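Local coordinates for nitrogenase iron-molybdenum cofactor biosynthesis protein NifB (Methanothermobacter thermautotrophicus, PDB 7JMA) that probably carries out radical SAM-dependent carbide insertion as two [4Fe-4S] clusters are coupled into the [8Fe-9S-C] precursor of the nitrogenase iron-molybdenum cofactor, at residues E100-A105 / L112-S117; L123-D128 / V157-K162; D208-V213 / S219-I224. All blocks are in the same frame, centred on the assembly; numbering follows the deposited sequence.

Contact 1: residues E100-A105 / L112-S117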
ATOM      1  N   GLU A 100      12.959 -12.400   2.088  1.00 37.22           N
ATOM      2  CA  GLU A 100      14.268 -12.919   1.691  1.00 38.22           C
ATOM      3  C   GLU A 100      15.036 -11.880   0.886  1.00 47.42           C
ATOM      4  O   GLU A 100      16.246 -11.697   1.079  1.00 50.24           O
ATOM      5  CB  GLU A 100      14.112 -14.212   0.885  1.00 43.30           C
ATOM      6  N   PHE A 101      14.338 -11.172  -0.006  1.00 39.80           N
ATOM      7  CA  PHE A 101      14.979 -10.149  -0.825  1.00 42.13           C
ATOM      8  C   PHE A 101      15.491  -8.996   0.027  1.00 38.68           C
ATOM      9  O   PHE A 101      16.629  -8.545  -0.140  1.00 37.71           O
ATOM     10  CB  PHE A 101      13.997  -9.637  -1.885  1.00 40.11           C
ATOM     11  CG  PHE A 101      14.492  -8.433  -2.639  1.00 37.70           C
ATOM     12  CD1 PHE A 101      15.429  -8.572  -3.662  1.00 36.27           C
ATOM     13  CD2 PHE A 101      14.036  -7.160  -2.319  1.00 37.08           C
ATOM     14  CE1 PHE A 101      15.898  -7.465  -4.352  1.00 43.47           C
ATOM     15  CE2 PHE A 101      14.496  -6.046  -3.005  1.00 41.11           C
ATOM     16  CZ  PHE A 101      15.432  -6.198  -4.025  1.00 41.59           C
ATOM     17  N   PHE A 102      14.656  -8.475   0.935  1.00 34.11           N
ATOM     18  CA  PHE A 102      15.142  -7.350   1.734  1.00 34.30           C
ATOM     19  C   PHE A 102      16.238  -7.773   2.705  1.00 42.67           C
ATOM     20  O   PHE A 102      17.091  -6.952   3.060  1.00 45.46           O
ATOM     21  CB  PHE A 102      13.981  -6.671   2.463  1.00 37.25           C
ATOM     22  CG  PHE A 102      13.181  -5.762   1.575  1.00 36.16           C
ATOM     23  CD1 PHE A 102      13.790  -4.704   0.917  1.00 40.78           C
ATOM     24  CD2 PHE A 102      11.834  -5.992   1.362  1.00 39.38           C
ATOM     25  CE1 PHE A 102      13.067  -3.876   0.078  1.00 42.19           C
ATOM     26  CE2 PHE A 102      11.098  -5.165   0.527  1.00 44.98           C
ATOM     27  CZ  PHE A 102      11.710  -4.114  -0.122  1.00 38.19           C
ATOM     28  N   LYS A 103      16.251  -9.039   3.130  1.00 44.33           N
ATOM     29  CA  LYS A 103      17.370  -9.521   3.938  1.00 50.42           C
ATOM     30  C   LYS A 103      18.677  -9.402   3.166  1.00 49.66           C
ATOM     31  O   LYS A 103      19.674  -8.880   3.680  1.00 50.42           O
ATOM     32  CB  LYS A 103      17.132 -10.971   4.368  1.00 63.48           C
ATOM     33  CG  LYS A 103      16.208 -11.144   5.561  1.00 72.11           C
ATOM     34  CD  LYS A 103      15.933 -12.612   5.856  1.00 79.67           C
ATOM     35  CE  LYS A 103      15.240 -12.792   7.199  1.00 82.27           C
ATOM     36  NZ  LYS A 103      13.982 -13.578   7.062  1.00 79.25           N
ATOM     37  N   LYS A 104      18.682  -9.856   1.910  1.00 44.75           N
ATOM     38  CA  LYS A 104      19.895  -9.806   1.099  1.00 52.49           C
ATOM     39  C   LYS A 104      20.247  -8.374   0.712  1.00 53.17           C
ATOM     40  O   LYS A 104      21.430  -8.012   0.659  1.00 54.85           O
ATOM     41  CB  LYS A 104      19.714 -10.661  -0.156  1.00 52.66           C
ATOM     42  CG  LYS A 104      19.327 -12.101   0.119  1.00 55.29           C
ATOM     43  CD  LYS A 104      18.949 -12.816  -1.172  1.00 67.11           C
ATOM     44  CE  LYS A 104      18.256 -14.142  -0.893  1.00 73.07           C
ATOM     45  NZ  LYS A 104      19.170 -15.099  -0.203  1.00 79.30           N
ATOM     46  N   ALA A 105      19.233  -7.554   0.414  1.00 48.21           N
ATOM     47  CA  ALA A 105      19.489  -6.171   0.024  1.00 48.32           C
ATOM     48  C   ALA A 105      20.104  -5.380   1.169  1.00 51.92           C
ATOM     49  O   ALA A 105      20.874  -4.440   0.933  1.00 56.62           O
ATOM     50  CB  ALA A 105      18.196  -5.507  -0.446  1.00 45.02           C
ATOM     51  N   LEU A 112      20.895   2.288  -0.060  1.00 70.70           N
ATOM     52  CA  LEU A 112      19.694   2.567  -0.836  1.00 61.17           C
ATOM     53  C   LEU A 112      18.454   2.647   0.051  1.00 55.74           C
ATOM     54  O   LEU A 112      18.334   1.928   1.047  1.00 55.03           O
ATOM     55  CB  LEU A 112      19.487   1.505  -1.921  1.00 59.94           C
ATOM     56  CG  LEU A 112      20.607   1.344  -2.954  1.00 65.68           C
ATOM     57  CD1 LEU A 112      20.381   0.110  -3.823  1.00 62.82           C
ATOM     58  CD2 LEU A 112      20.746   2.598  -3.806  1.00 71.10           C
ATOM     59  N   LEU A 113      17.537   3.539  -0.323  1.00 49.94           N
ATOM     60  CA  LEU A 113      16.240   3.588   0.329  1.00 46.51           C
ATOM     61  C   LEU A 113      15.462   2.336  -0.040  1.00 47.81           C
ATOM     62  O   LEU A 113      15.460   1.914  -1.193  1.00 48.53           O
ATOM     63  CB  LEU A 113      15.439   4.817  -0.106  1.00 49.55           C
ATOM     64  CG  LEU A 113      16.047   6.224  -0.197  1.00 65.78           C
ATOM     65  CD1 LEU A 113      14.959   7.301  -0.050  1.00 76.39           C
ATOM     66  CD2 LEU A 113      17.165   6.448   0.813  1.00 74.86           C
ATOM     67  N   LYS A 114      14.791   1.747   0.937  1.00 40.00           N
ATOM     68  CA  LYS A 114      14.006   0.542   0.706  1.00 36.81           C
ATOM     69  C   LYS A 114      12.541   0.843   0.973  1.00 36.90           C
ATOM     70  O   LYS A 114      12.207   1.450   1.992  1.00 38.70           O
ATOM     71  CB  LYS A 114      14.508  -0.603   1.586  1.00 44.70           C
ATOM     72  CG  LYS A 114      15.865  -1.144   1.126  1.00 56.36           C
ATOM     73  CD  LYS A 114      16.618  -1.809   2.254  1.00 64.84           C
ATOM     74  CE  LYS A 114      18.114  -1.885   1.973  1.00 74.88           C
ATOM     75  NZ  LYS A 114      18.686  -0.582   1.539  1.00 82.90           N
ATOM     76  N   CYS A 115      11.665   0.449   0.043  1.00 32.90           N
ATOM     77  CA  CYS A 115      10.254   0.756   0.214  1.00 31.33           C
ATOM     78  C   CYS A 115       9.408  -0.430  -0.215  1.00 33.69           C
ATOM     79  O   CYS A 115       9.874  -1.349  -0.889  1.00 29.29           O
ATOM     80  CB  CYS A 115       9.844   2.003  -0.567  1.00 36.85           C
ATOM     81  SG  CYS A 115      10.030   1.842  -2.332  1.00 44.27           S
ATOM     82  N   MET A 116       8.143  -0.395   0.185  1.00 27.91           N
ATOM     83  CA  MET A 116       7.221  -1.408  -0.283  1.00 26.40           C
ATOM     84  C   MET A 116       5.806  -0.861  -0.190  1.00 26.07           C
ATOM     85  O   MET A 116       5.528   0.089   0.542  1.00 27.86           O
ATOM     86  CB  MET A 116       7.375  -2.704   0.516  1.00 38.77           C
ATOM     87  CG  MET A 116       6.934  -2.644   1.940  1.00 40.95           C
ATOM     88  SD  MET A 116       6.585  -4.338   2.506  1.00 41.30           S
ATOM     89  CE  MET A 116       8.235  -5.018   2.535  1.00 48.40           C
ATOM     90  N   SER A 117       4.917  -1.473  -0.960  1.00 26.45           N
ATOM     91  CA  SER A 117       3.509  -1.129  -0.919  1.00 32.89           C
ATOM     92  C   SER A 117       2.747  -2.356  -0.460  1.00 31.27           C
ATOM     93  O   SER A 117       3.154  -3.487  -0.741  1.00 28.25           O
ATOM     94  CB  SER A 117       2.986  -0.648  -2.286  1.00 39.84           C
ATOM     95  OG  SER A 117       3.775   0.419  -2.787  1.00 44.61           O
TER
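Phe-102 and Lys-114 mark the backbone register between 100-105 and 112-117, with their CA atoms 8.0 Å apart. The helix runs almost antiparallel to the strand, at 172°, and the axes of these short pieces approach to 10.8 Å. Phe-102 spans from the helix toward the strand. Its ring reaches from the helix and meets three consecutive strand residues, each at an oblique approach. CE1 of Phe-102 lies 3.9 Å from CB of Lys-114. CZ of Phe-102 comes to 3.4 Å from the backbone O of Cys-115. CE2 of Phe-102 touches the methyl CE of Met-116 at 3.5 Å. Met-116 has its CG between the backbone N and the carbonyl carbon, chi1 69°, and a further bend at chi3 brings CE to the ring. One ring face is taken by CD2 of Phe-101, 4.0 Å above the ring centre of Phe-102.

The Lys-114 chain runs back alongside the Phe-102 ring, toward the helix. CE of Lys-114 lies 3.9 Å from the backbone O of Ala-105. The chain then bends at chi4, and NZ of Lys-114 donates to O of Leu-112 at 2.6 Å. Phe-109 O accepts a second bond, so this buried amine is held by backbone carbonyls, which would probably favour its positive charge.

CB of Cys-115 points away from the helix. This cysteine binds a [4Fe-4S] cluster of the protein, absent from this chain. The contact belongs to the beta-alpha-beta unit of strand 83-86, helix 96-108 and strand 113-118. Val-86 and Ile-84 extend the apolar layer on one neighbouring strand, and Val-138 meets Met-116 from strand 137-141.

Contact 2: residues L123-D128 / V157-K162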
ATOM      1  N   LEU A 123       0.224  -6.141   8.179  1.00 26.09           N
ATOM      2  CA  LEU A 123       1.129  -5.205   8.850  1.00 31.51           C
ATOM      3  C   LEU A 123       1.254  -5.439  10.345  1.00 36.86           C
ATOM      4  O   LEU A 123       2.386  -5.373  10.855  1.00 33.76           O
ATOM      5  CB  LEU A 123       0.698  -3.758   8.600  1.00 30.26           C
ATOM      6  CG  LEU A 123       1.290  -3.164   7.331  1.00 33.96           C
ATOM      7  CD1 LEU A 123       0.774  -1.742   7.141  1.00 28.64           C
ATOM      8  CD2 LEU A 123       2.823  -3.197   7.396  1.00 31.94           C
ATOM      9  N   PRO A 124       0.184  -5.674  11.105  1.00 36.85           N
ATOM     10  CA  PRO A 124       0.396  -5.934  12.535  1.00 38.38           C
ATOM     11  C   PRO A 124       1.337  -7.098  12.785  1.00 45.93           C
ATOM     12  O   PRO A 124       2.177  -7.034  13.690  1.00 46.05           O
ATOM     13  CB  PRO A 124      -1.020  -6.207  13.051  1.00 38.44           C
ATOM     14  CG  PRO A 124      -1.894  -5.421  12.125  1.00 39.39           C
ATOM     15  CD  PRO A 124      -1.254  -5.637  10.775  1.00 36.04           C
ATOM     16  N   ASP A 125       1.254  -8.146  11.968  1.00 36.84           N
ATOM     17  CA  ASP A 125       2.108  -9.306  12.168  1.00 41.12           C
ATOM     18  C   ASP A 125       3.520  -9.118  11.625  1.00 41.46           C
ATOM     19  O   ASP A 125       4.430  -9.819  12.070  1.00 43.35           O
ATOM     20  CB  ASP A 125       1.464 -10.534  11.525  1.00 48.66           C
ATOM     21  CG  ASP A 125       0.022 -10.726  11.959  1.00 67.89           C
ATOM     22  OD1 ASP A 125      -0.211 -10.914  13.173  1.00 73.23           O
ATOM     23  OD2 ASP A 125      -0.876 -10.686  11.089  1.00 66.08           O
ATOM     24  N   ARG A 126       3.732  -8.199  10.680  1.00 29.78           N
ATOM     25  CA  ARG A 126       5.040  -8.069  10.042  1.00 33.42           C
ATOM     26  C   ARG A 126       5.741  -6.750  10.320  1.00 33.45           C
ATOM     27  O   ARG A 126       6.894  -6.588   9.898  1.00 35.61           O
ATOM     28  CB  ARG A 126       4.919  -8.244   8.523  1.00 36.40           C
ATOM     29  CG  ARG A 126       4.379  -9.576   8.120  1.00 34.47           C
ATOM     30  CD  ARG A 126       5.359 -10.690   8.471  1.00 45.42           C
ATOM     31  NE  ARG A 126       5.141 -11.868   7.639  1.00 58.58           N
ATOM     32  CZ  ARG A 126       6.083 -12.748   7.312  1.00 70.94           C
ATOM     33  NH1 ARG A 126       7.330 -12.594   7.744  1.00 61.05           N
ATOM     34  NH2 ARG A 126       5.775 -13.789   6.548  1.00 79.12           N
ATOM     35  N   ALA A 127       5.098  -5.817  11.023  1.00 32.34           N
ATOM     36  CA  ALA A 127       5.678  -4.485  11.177  1.00 37.48           C
ATOM     37  C   ALA A 127       7.051  -4.544  11.839  1.00 41.99           C
ATOM     38  O   ALA A 127       7.989  -3.878  11.387  1.00 39.66           O
ATOM     39  CB  ALA A 127       4.731  -3.584  11.964  1.00 39.07           C
ATOM     40  N   ASP A 128       7.201  -5.357  12.887  1.00 40.05           N
ATOM     41  CA  ASP A 128       8.499  -5.479  13.544  1.00 44.52           C
ATOM     42  C   ASP A 128       9.569  -5.954  12.573  1.00 45.14           C
ATOM     43  O   ASP A 128      10.688  -5.428  12.553  1.00 42.53           O
ATOM     44  CB  ASP A 128       8.401  -6.446  14.720  1.00 56.63           C
ATOM     45  CG  ASP A 128       7.734  -5.831  15.921  1.00 81.43           C
ATOM     46  OD1 ASP A 128       6.854  -6.492  16.516  1.00 93.14           O
ATOM     47  OD2 ASP A 128       8.096  -4.691  16.274  1.00 88.75           O
ATOM     48  N   VAL A 157     -11.348 -11.427   1.943  1.00 25.04           N
ATOM     49  CA  VAL A 157     -10.041 -11.258   2.550  1.00 24.63           C
ATOM     50  C   VAL A 157      -9.618 -12.605   3.108  1.00 27.57           C
ATOM     51  O   VAL A 157     -10.444 -13.347   3.648  1.00 34.29           O
ATOM     52  CB  VAL A 157     -10.111 -10.167   3.639  1.00 34.07           C
ATOM     53  CG1 VAL A 157      -9.060 -10.355   4.685  1.00 37.65           C
ATOM     54  CG2 VAL A 157     -10.055  -8.779   2.981  1.00 26.69           C
ATOM     55  N   VAL A 158      -8.348 -12.957   2.921  1.00 24.88           N
ATOM     56  CA  VAL A 158      -7.807 -14.213   3.426  1.00 24.88           C
ATOM     57  C   VAL A 158      -6.807 -13.853   4.508  1.00 24.35           C
ATOM     58  O   VAL A 158      -5.791 -13.212   4.229  1.00 26.11           O
ATOM     59  CB  VAL A 158      -7.138 -15.039   2.319  1.00 28.81           C
ATOM     60  CG1 VAL A 158      -6.663 -16.384   2.888  1.00 30.79           C
ATOM     61  CG2 VAL A 158      -8.137 -15.246   1.183  1.00 31.20           C
ATOM     62  N   TYR A 159      -7.099 -14.258   5.741  1.00 27.31           N
ATOM     63  CA  TYR A 159      -6.271 -13.867   6.881  1.00 29.23           C
ATOM     64  C   TYR A 159      -6.176 -15.052   7.824  1.00 27.43           C
ATOM     65  O   TYR A 159      -7.204 -15.589   8.245  1.00 31.25           O
ATOM     66  CB  TYR A 159      -6.861 -12.640   7.586  1.00 28.65           C
ATOM     67  CG  TYR A 159      -6.005 -12.143   8.737  1.00 28.04           C
ATOM     68  CD1 TYR A 159      -6.522 -12.055  10.024  1.00 33.46           C
ATOM     69  CD2 TYR A 159      -4.691 -11.774   8.534  1.00 26.89           C
ATOM     70  CE1 TYR A 159      -5.741 -11.610  11.086  1.00 33.45           C
ATOM     71  CE2 TYR A 159      -3.897 -11.316   9.587  1.00 32.15           C
ATOM     72  CZ  TYR A 159      -4.433 -11.250  10.864  1.00 33.11           C
ATOM     73  OH  TYR A 159      -3.650 -10.814  11.915  1.00 36.62           O
ATOM     74  N   LYS A 160      -4.947 -15.469   8.126  1.00 28.72           N
ATOM     75  CA  LYS A 160      -4.697 -16.654   8.938  1.00 31.53           C
ATOM     76  C   LYS A 160      -5.521 -17.834   8.421  1.00 38.23           C
ATOM     77  O   LYS A 160      -6.178 -18.549   9.177  1.00 39.88           O
ATOM     78  CB  LYS A 160      -4.967 -16.358  10.411  1.00 38.31           C
ATOM     79  CG  LYS A 160      -4.253 -15.086  10.849  1.00 38.30           C
ATOM     80  CD  LYS A 160      -3.706 -15.197  12.250  1.00 42.32           C
ATOM     81  CE  LYS A 160      -2.702 -14.087  12.568  1.00 39.84           C
ATOM     82  NZ  LYS A 160      -2.612 -13.926  14.049  1.00 44.87           N
ATOM     83  N   ASP A 161      -5.505 -18.004   7.101  1.00 41.73           N
ATOM     84  CA  ASP A 161      -6.139 -19.139   6.425  1.00 48.76           C
ATOM     85  C   ASP A 161      -7.635 -19.243   6.726  1.00 51.70           C
ATOM     86  O   ASP A 161      -8.215 -20.332   6.701  1.00 59.33           O
ATOM     87  CB  ASP A 161      -5.425 -20.447   6.770  1.00 70.08           C
ATOM     88  CG  ASP A 161      -3.997 -20.471   6.264  1.00 85.15           C
ATOM     89  OD1 ASP A 161      -3.765 -20.022   5.120  1.00 88.77           O
ATOM     90  OD2 ASP A 161      -3.108 -20.931   7.010  1.00 94.13           O
ATOM     91  N   LYS A 162      -8.274 -18.117   7.015  1.00 39.92           N
ATOM     92  CA  LYS A 162      -9.723 -18.020   7.019  1.00 37.39           C
ATOM     93  C   LYS A 162     -10.133 -17.035   5.931  1.00 34.58           C
ATOM     94  O   LYS A 162      -9.467 -16.019   5.726  1.00 32.14           O
ATOM     95  CB  LYS A 162     -10.259 -17.554   8.377  1.00 48.01           C
ATOM     96  CG  LYS A 162     -11.744 -17.199   8.359  1.00 57.64           C
ATOM     97  CD  LYS A 162     -12.534 -17.944   9.420  1.00 66.59           C
ATOM     98  CE  LYS A 162     -13.968 -17.428   9.495  1.00 70.53           C
ATOM     99  NZ  LYS A 162     -14.801 -17.900   8.347  1.00 73.27           N
TER
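Tyr-159 reaches from the end of strand 154-159 to Asp-125 on helix 123-132. Its CG stands anti to the backbone N, chi1 -177°, which sends the ring out toward the helix. OH of Tyr-159 donates to OD2 of Asp-125 at 2.9 Å. The acceptor uses its syn lone pair, on the side of OD1. Carboxylate and ring are nearly coplanar, 22° apart, and OD2 of Asp-125 lies in the ring plane at the edge, 3.4 Å from CE2 of Tyr-159. A phenylalanine here would probably leave OD2 of Asp-125 without this hydrogen bond and the carboxylate freer to turn.

Tyr-159 also opens a type I' beta turn that closes at Lys-162. The turn makes the tight hairpin between strands 154-159 and 162-165 in the three-stranded antiparallel sheet, and the contact ties that sheet to a helix of the radical SAM fold.

Lys-160 follows, folded over the tyrosine. Its CG sits 3.7 Å above the ring centre of Tyr-159, and its NZ makes a long salt bridge of 4.0 Å to OD1 of Asp-125. Asp-161 is the third residue of the turn. Lys-162 completes the turn, its N bonding to O of Tyr-159 at 3.0 Å.

Contact 3: residues D208-V213 / S219-I224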
ATOM      1  N   ASP A 208     -12.428  11.816   5.483  1.00 43.32           N
ATOM      2  CA  ASP A 208     -12.511  10.959   6.665  1.00 44.96           C
ATOM      3  C   ASP A 208     -11.325  10.010   6.726  1.00 41.45           C
ATOM      4  O   ASP A 208     -10.740   9.801   7.797  1.00 40.52           O
ATOM      5  CB  ASP A 208     -13.816  10.160   6.668  1.00 48.94           C
ATOM      6  CG  ASP A 208     -15.042  11.039   6.590  1.00 59.48           C
ATOM      7  OD1 ASP A 208     -15.107  12.032   7.343  1.00 64.26           O
ATOM      8  OD2 ASP A 208     -15.941  10.727   5.778  1.00 62.58           O
ATOM      9  N   ILE A 209     -10.966   9.410   5.585  1.00 36.80           N
ATOM     10  CA  ILE A 209      -9.757   8.593   5.532  1.00 33.31           C
ATOM     11  C   ILE A 209      -8.564   9.402   6.017  1.00 35.59           C
ATOM     12  O   ILE A 209      -7.797   8.961   6.880  1.00 33.26           O
ATOM     13  CB  ILE A 209      -9.517   8.064   4.107  1.00 31.97           C
ATOM     14  CG1 ILE A 209     -10.685   7.194   3.642  1.00 33.52           C
ATOM     15  CG2 ILE A 209      -8.225   7.236   4.054  1.00 32.09           C
ATOM     16  CD1 ILE A 209     -10.555   6.790   2.198  1.00 34.81           C
ATOM     17  N   ALA A 210      -8.398  10.605   5.464  1.00 34.64           N
ATOM     18  CA  ALA A 210      -7.233  11.421   5.789  1.00 35.81           C
ATOM     19  C   ALA A 210      -7.166  11.717   7.279  1.00 37.33           C
ATOM     20  O   ALA A 210      -6.098  11.615   7.889  1.00 37.53           O
ATOM     21  CB  ALA A 210      -7.262  12.717   4.979  1.00 36.32           C
ATOM     22  N   ARG A 211      -8.298  12.083   7.886  1.00 37.24           N
ATOM     23  CA  ARG A 211      -8.295  12.346   9.324  1.00 38.21           C
ATOM     24  C   ARG A 211      -7.881  11.103  10.102  1.00 38.23           C
ATOM     25  O   ARG A 211      -7.077  11.186  11.037  1.00 41.44           O
ATOM     26  CB  ARG A 211      -9.671  12.834   9.778  1.00 45.40           C
ATOM     27  CG  ARG A 211     -10.012  14.237   9.330  1.00 54.81           C
ATOM     28  CD  ARG A 211     -11.345  14.680   9.908  1.00 62.78           C
ATOM     29  NE  ARG A 211     -11.993  15.669   9.055  1.00 73.83           N
ATOM     30  CZ  ARG A 211     -11.754  16.976   9.113  1.00 84.04           C
ATOM     31  NH1 ARG A 211     -10.882  17.459   9.991  1.00 81.14           N
ATOM     32  NH2 ARG A 211     -12.390  17.803   8.295  1.00 91.48           N
ATOM     33  N   GLU A 212      -8.396   9.928   9.703  1.00 36.92           N
ATOM     34  CA  GLU A 212      -8.104   8.705  10.443  1.00 34.61           C
ATOM     35  C   GLU A 212      -6.641   8.299  10.299  1.00 35.08           C
ATOM     36  O   GLU A 212      -5.993   7.921  11.283  1.00 34.62           O
ATOM     37  CB  GLU A 212      -9.005   7.565   9.968  1.00 37.16           C
ATOM     38  CG  GLU A 212      -8.923   6.336  10.850  1.00 41.58           C
ATOM     39  CD  GLU A 212      -9.237   6.636  12.312  1.00 54.19           C
ATOM     40  OE1 GLU A 212      -8.548   6.073  13.194  1.00 52.67           O
ATOM     41  OE2 GLU A 212     -10.171   7.429  12.575  1.00 59.94           O
ATOM     42  N   VAL A 213      -6.106   8.330   9.077  1.00 29.87           N
ATOM     43  CA  VAL A 213      -4.734   7.854   8.925  1.00 29.53           C
ATOM     44  C   VAL A 213      -3.755   8.874   9.494  1.00 29.69           C
ATOM     45  O   VAL A 213      -2.674   8.505   9.953  1.00 28.90           O
ATOM     46  CB  VAL A 213      -4.404   7.494   7.462  1.00 31.82           C
ATOM     47  CG1 VAL A 213      -5.360   6.388   6.938  1.00 28.10           C
ATOM     48  CG2 VAL A 213      -4.407   8.733   6.545  1.00 28.36           C
ATOM     49  N   SER A 219       2.172  10.038   7.050  1.00 28.11           N
ATOM     50  CA  SER A 219       2.881  11.261   6.688  1.00 33.99           C
ATOM     51  C   SER A 219       2.359  11.946   5.441  1.00 34.34           C
ATOM     52  O   SER A 219       2.541  13.160   5.301  1.00 33.09           O
ATOM     53  CB  SER A 219       4.376  10.991   6.486  1.00 36.53           C
ATOM     54  OG  SER A 219       5.010  10.648   7.715  1.00 32.04           O
ATOM     55  N   LEU A 220       1.719  11.202   4.541  1.00 30.45           N
ATOM     56  CA  LEU A 220       1.397  11.720   3.225  1.00 33.65           C
ATOM     57  C   LEU A 220       0.241  10.896   2.692  1.00 29.79           C
ATOM     58  O   LEU A 220       0.120   9.718   3.010  1.00 32.67           O
ATOM     59  CB  LEU A 220       2.620  11.627   2.305  1.00 37.12           C
ATOM     60  CG  LEU A 220       2.500  12.043   0.849  1.00 50.27           C
ATOM     61  CD1 LEU A 220       2.329  13.545   0.770  1.00 58.27           C
ATOM     62  CD2 LEU A 220       3.746  11.601   0.101  1.00 54.59           C
ATOM     63  N   MET A 221      -0.620  11.540   1.921  1.00 29.79           N
ATOM     64  CA  MET A 221      -1.685  10.841   1.220  1.00 34.84           C
ATOM     65  C   MET A 221      -1.536  11.063  -0.272  1.00 37.04           C
ATOM     66  O   MET A 221      -1.200  12.161  -0.718  1.00 34.89           O
ATOM     67  CB  MET A 221      -3.051  11.310   1.678  1.00 43.14           C
ATOM     68  CG  MET A 221      -4.096  10.255   1.498  1.00 63.44           C
ATOM     69  SD  MET A 221      -5.410  10.453   2.693  1.00 66.30           S
ATOM     70  CE  MET A 221      -6.792  10.374   1.568  1.00 52.73           C
ATOM     71  N   ASN A 222      -1.808  10.019  -1.041  1.00 33.99           N
ATOM     72  CA  ASN A 222      -1.779  10.086  -2.495  1.00 35.80           C
ATOM     73  C   ASN A 222      -3.165   9.683  -2.967  1.00 34.31           C
ATOM     74  O   ASN A 222      -3.568   8.529  -2.784  1.00 38.69           O
ATOM     75  CB  ASN A 222      -0.700   9.162  -3.062  1.00 34.69           C
ATOM     76  CG  ASN A 222      -0.520   9.314  -4.561  1.00 42.31           C
ATOM     77  OD1 ASN A 222      -0.981  10.283  -5.167  1.00 41.49           O
ATOM     78  ND2 ASN A 222       0.158   8.351  -5.168  1.00 49.26           N
ATOM     79  N   ILE A 223      -3.901  10.635  -3.538  1.00 32.27           N
ATOM     80  CA  ILE A 223      -5.217  10.364  -4.105  1.00 40.55           C
ATOM     81  C   ILE A 223      -5.025   9.877  -5.534  1.00 48.08           C
ATOM     82  O   ILE A 223      -4.448  10.585  -6.367  1.00 48.73           O
ATOM     83  CB  ILE A 223      -6.119  11.608  -4.073  1.00 48.15           C
ATOM     84  CG1 ILE A 223      -5.940  12.382  -2.769  1.00 50.41           C
ATOM     85  CG2 ILE A 223      -7.579  11.206  -4.259  1.00 49.70           C
ATOM     86  CD1 ILE A 223      -6.470  11.652  -1.567  1.00 51.94           C
ATOM     87  N   ILE A 224      -5.512   8.681  -5.814  1.00 42.97           N
ATOM     88  CA  ILE A 224      -5.377   8.035  -7.116  1.00 39.66           C
ATOM     89  C   ILE A 224      -6.767   7.962  -7.739  1.00 36.66           C
ATOM     90  O   ILE A 224      -7.702   7.503  -7.077  1.00 43.60           O
ATOM     91  CB  ILE A 224      -4.769   6.625  -6.992  1.00 46.11           C
ATOM     92  CG1 ILE A 224      -3.399   6.696  -6.315  1.00 59.14           C
ATOM     93  CG2 ILE A 224      -4.677   5.961  -8.361  1.00 53.16           C
ATOM     94  CD1 ILE A 224      -2.503   7.754  -6.899  1.00 66.25           C
TER
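Met-221 of strand 220-225 is the bump of this contact, and Ala-210 of helix 206-216 is the floor it settles on. Their CA atoms are 7.2 Å apart. The helix and strand axes run roughly antiparallel, at 157°, and close to 9.8 Å.

The hollow lies on the helix surface. Ala-210 ends at its CB, so the helix backbone can be reached there. Ile-209 and Val-213, one helical turn apart, stand beside it as taller branched walls. The sulfur of Met-221 enters this dip. SD of Met-221 is 3.7 Å from CB of Ala-210, and it lies equally near the CA of Ala-210, so it rests against the backbone as well as the methyl. On one flank, CG2 of Val-213 comes to 4.3 Å from SD of Met-221. On another, CG2 of Ile-209 lies 4.3 Å from the methyl CE of Met-221.

The torsions explain this fit. CG of Met-221 is anti to the backbone N, chi1 -153°, and the chain runs out from the strand toward the helix. At chi3, 130°, it bends and turns CE to the Ile-209 side, while SD stays over Ala-210. One flexible thioether thus meets three helix residues. All four residues are buried, and the touching groups are apolar.

The contact lies within the beta-alpha-beta unit of strand 190-197, helix 206-216 and strand 220-225. Ser-195 of strand 190-197 touches both Ile-209 and Met-221. Leu-178 and Ile-181 of helix 166-186 pack on Val-213. Val-250 of helix 240-251 meets both Ala-210 and Met-221, and the backbone of Met-221 bonds to Pro-255 and Phe-257 in the C-terminal segment.

How the contacts relate
The three contacts follow one another along the chain, and none nests in or crosses another. Contact 1 closes first, over the short turn between helix 96-108 and strand 113-118. After a short connection the chain enters helix 123-132, where contact 2 opens. Contact 2 has the longest span of the three, 28 intervening residues with helix and strand among them, and joins that helix to the antiparallel hairpin. Contact 3 closes a short turn again, at the outermost strand of the parallel sheet. Contacts 1 and 3 reach the same parallel sheet on opposite sides of the chain's centre, their own centres about 24 Å apart. Contact 2 differs from both in lying at the surface.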